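Side-chain contact in fatty acid-binding protein homolog (Ascaris suum, PDB 6I8X), which binds fatty acids inside a beta-barrel and may sequester potentially toxic ones or help maintain the lipid layer of the eggshell: residues A[73-78]-A[82-87]. Sequence-based numbering, arbitrary orientation.
Sequences THHKDW and EEFQDE
The imidazole of His75 is met at its edge, close to the ring plane, by two oxygens, Asp86 OD2 at ND1 and the backbone O of Glu87 near CE1. Phe84 approaches this ring obliquely, the two planes inclined at 56°, and its CE2 and CZ rest against His75 CB. The neighbouring corner of the same phenyl bears on Trp78, with CE1 3.6 Å from Trp78 CB; the indole lies nearly parallel to the phenyl but slid aside, so they barely overlap. The indole also stacks on Phe98. His75 ND1 donates to Asp86 OD2 over 2.8 Å, nearly in line with the N-H but from above the carboxylate plane. CG of Asp86, anti to the backbone N (chi1 -152°), carries the carboxylate across the gap. The axes of the short strands 73-76 and 84-87, the antiparallel fourth and fifth of the fatty-acid-binding-protein barrel, come within 7.6 Å; the strands share no direct backbone hydrogen bond, a gap that is a hallmark of the family. One water joins His74 N to Glu87 O, and a second accepts from Lys76 N; both bind Asp86 OD2 weakly. Side chains and water thus bridge the gap, and the carboxylate probably favours a protonated, positively charged His75.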
loop_
_atom_site.group_PDB
_atom_site.type_symbol
_atom_site.label_atom_id
_atom_site.label_comp_id
_atom_site.label_asym_id
_atom_site.label_seq_id
_atom_site.Cartn_x
_atom_site.Cartn_y
_atom_site.Cartn_z
ATOM N N THR A 73 4.309 8.019 -5.620
ATOM C CA THR A 73 4.957 6.777 -6.065
ATOM C C THR A 73 4.151 6.194 -7.216
ATOM O O THR A 73 2.946 6.427 -7.311
ATOM C CB THR A 73 5.255 5.767 -4.931
ATOM O OG1 THR A 73 4.059 5.245 -4.370
ATOM C CG2 THR A 73 6.143 6.335 -3.853
ATOM N N HIS A 74 4.831 5.506 -8.139
ATOM C CA HIS A 74 4.213 4.928 -9.330
ATOM C C HIS A 74 4.891 3.596 -9.616
ATOM O O HIS A 74 6.005 3.559 -10.162
ATOM C CB HIS A 74 4.341 5.869 -10.552
ATOM C CG HIS A 74 4.025 7.307 -10.278
ATOM N ND1 HIS A 74 2.754 7.826 -10.498
ATOM C CD2 HIS A 74 4.836 8.302 -9.843
ATOM C CE1 HIS A 74 2.836 9.110 -10.190
ATOM N NE2 HIS A 74 4.066 9.441 -9.788
ATOM N N HIS A 75 4.220 2.506 -9.224
ATOM C CA HIS A 75 4.698 1.129 -9.407
ATOM C C HIS A 75 3.987 0.506 -10.609
ATOM O O HIS A 75 2.788 0.254 -10.553
ATOM C CB HIS A 75 4.493 0.325 -8.111
ATOM C CG HIS A 75 5.032 1.027 -6.896
ATOM N ND1 HIS A 75 6.274 1.661 -6.910
ATOM C CD2 HIS A 75 4.483 1.172 -5.665
ATOM C CE1 HIS A 75 6.424 2.175 -5.700
ATOM N NE2 HIS A 75 5.391 1.874 -4.906
ATOM N N LYS A 76 4.728 0.318 -11.715
ATOM C CA LYS A 76 4.195 -0.182 -12.986
ATOM C C LYS A 76 4.567 -1.606 -13.326
ATOM O O LYS A 76 5.720 -2.007 -13.163
ATOM C CB LYS A 76 4.608 0.737 -14.152
ATOM C CG LYS A 76 4.355 2.239 -13.928
ATOM C CD LYS A 76 2.881 2.627 -14.069
ATOM C CE LYS A 76 2.707 4.108 -14.313
ATOM N NZ LYS A 76 3.274 4.532 -15.630
ATOM N N ASP A 77 3.581 -2.346 -13.866
ATOM C CA ASP A 77 3.678 -3.717 -14.358
ATOM C C ASP A 77 4.101 -4.746 -13.326
ATOM O O ASP A 77 4.912 -5.622 -13.638
ATOM C CB ASP A 77 4.599 -3.794 -15.599
ATOM C CG ASP A 77 3.836 -3.583 -16.868
ATOM O OD1 ASP A 77 2.970 -4.424 -17.176
ATOM O OD2 ASP A 77 4.064 -2.554 -17.526
ATOM N N TRP A 78 3.537 -4.680 -12.126
ATOM C CA TRP A 78 3.869 -5.677 -11.114
ATOM C C TRP A 78 2.878 -6.873 -11.113
ATOM O O TRP A 78 1.764 -6.765 -11.622
ATOM C CB TRP A 78 4.041 -5.063 -9.722
ATOM C CG TRP A 78 2.854 -4.271 -9.252
ATOM C CD1 TRP A 78 2.700 -2.918 -9.317
ATOM C CD2 TRP A 78 1.672 -4.782 -8.610
ATOM N NE1 TRP A 78 1.499 -2.554 -8.765
ATOM C CE2 TRP A 78 0.828 -3.681 -8.357
ATOM C CE3 TRP A 78 1.234 -6.072 -8.244
ATOM C CZ2 TRP A 78 -0.437 -3.820 -7.770
ATOM C CZ3 TRP A 78 -0.034 -6.221 -7.702
ATOM C CH2 TRP A 78 -0.850 -5.101 -7.448
ATOM N N GLU A 82 5.339 -11.395 -6.876
ATOM C CA GLU A 82 6.620 -11.110 -7.533
ATOM C C GLU A 82 7.256 -9.804 -7.021
ATOM O O GLU A 82 6.743 -8.703 -7.247
ATOM C CB GLU A 82 6.444 -11.109 -9.056
ATOM C CG GLU A 82 7.738 -10.920 -9.827
ATOM C CD GLU A 82 7.507 -10.483 -11.254
ATOM O OE1 GLU A 82 7.311 -11.366 -12.116
ATOM O OE2 GLU A 82 7.503 -9.258 -11.508
ATOM N N GLU A 83 8.383 -9.944 -6.319
ATOM C CA GLU A 83 9.150 -8.840 -5.739
ATOM C C GLU A 83 9.768 -7.959 -6.831
ATOM O O GLU A 83 10.276 -8.476 -7.828
ATOM C CB GLU A 83 10.252 -9.403 -4.816
ATOM C CG GLU A 83 10.978 -8.345 -4.000
ATOM C CD GLU A 83 12.071 -8.870 -3.088
ATOM O OE1 GLU A 83 13.173 -9.178 -3.596
ATOM O OE2 GLU A 83 11.844 -8.923 -1.858
ATOM N N PHE A 84 9.741 -6.640 -6.620
ATOM C CA PHE A 84 10.342 -5.631 -7.495
ATOM C C PHE A 84 11.028 -4.578 -6.615
ATOM O O PHE A 84 10.757 -4.491 -5.413
ATOM C CB PHE A 84 9.279 -4.962 -8.403
ATOM C CG PHE A 84 8.151 -4.197 -7.725
ATOM C CD1 PHE A 84 6.987 -4.845 -7.339
ATOM C CD2 PHE A 84 8.232 -2.818 -7.550
ATOM C CE1 PHE A 84 5.934 -4.141 -6.758
ATOM C CE2 PHE A 84 7.180 -2.106 -6.980
ATOM C CZ PHE A 84 6.030 -2.767 -6.594
ATOM N N GLN A 85 11.921 -3.794 -7.206
ATOM C CA GLN A 85 12.596 -2.714 -6.505
ATOM C C GLN A 85 12.137 -1.379 -7.095
ATOM O O GLN A 85 12.083 -1.241 -8.318
ATOM C CB GLN A 85 14.126 -2.852 -6.583
ATOM C CG GLN A 85 14.817 -1.900 -5.606
ATOM C CD GLN A 85 16.318 -1.970 -5.641
ATOM O OE1 GLN A 85 16.933 -3.012 -5.364
ATOM N NE2 GLN A 85 16.934 -0.828 -5.890
ATOM N N ASP A 86 11.789 -0.414 -6.228
ATOM C CA ASP A 86 11.346 0.920 -6.640
ATOM C C ASP A 86 11.458 1.947 -5.520
ATOM O O ASP A 86 11.695 1.600 -4.360
ATOM C CB ASP A 86 9.900 0.886 -7.167
ATOM C CG ASP A 86 9.579 1.952 -8.190
ATOM O OD1 ASP A 86 10.488 2.739 -8.538
ATOM O OD2 ASP A 86 8.422 2.010 -8.633
ATOM N N GLU A 87 11.288 3.225 -5.880
ATOM C CA GLU A 87 11.316 4.311 -4.932
ATOM C C GLU A 87 9.988 4.323 -4.164
ATOM O O GLU A 87 8.905 4.207 -4.765
ATOM C CB GLU A 87 11.576 5.648 -5.647
ATOM C CG GLU A 87 11.744 6.813 -4.686
ATOM C CD GLU A 87 12.136 8.142 -5.300
ATOM O OE1 GLU A 87 11.471 8.578 -6.266
ATOM O OE2 GLU A 87 13.055 8.792 -4.753
HETATM O O HOH W 1 7.774 5.010 -7.165
HETATM O O HOH W 2 7.598 0.727 -11.701
#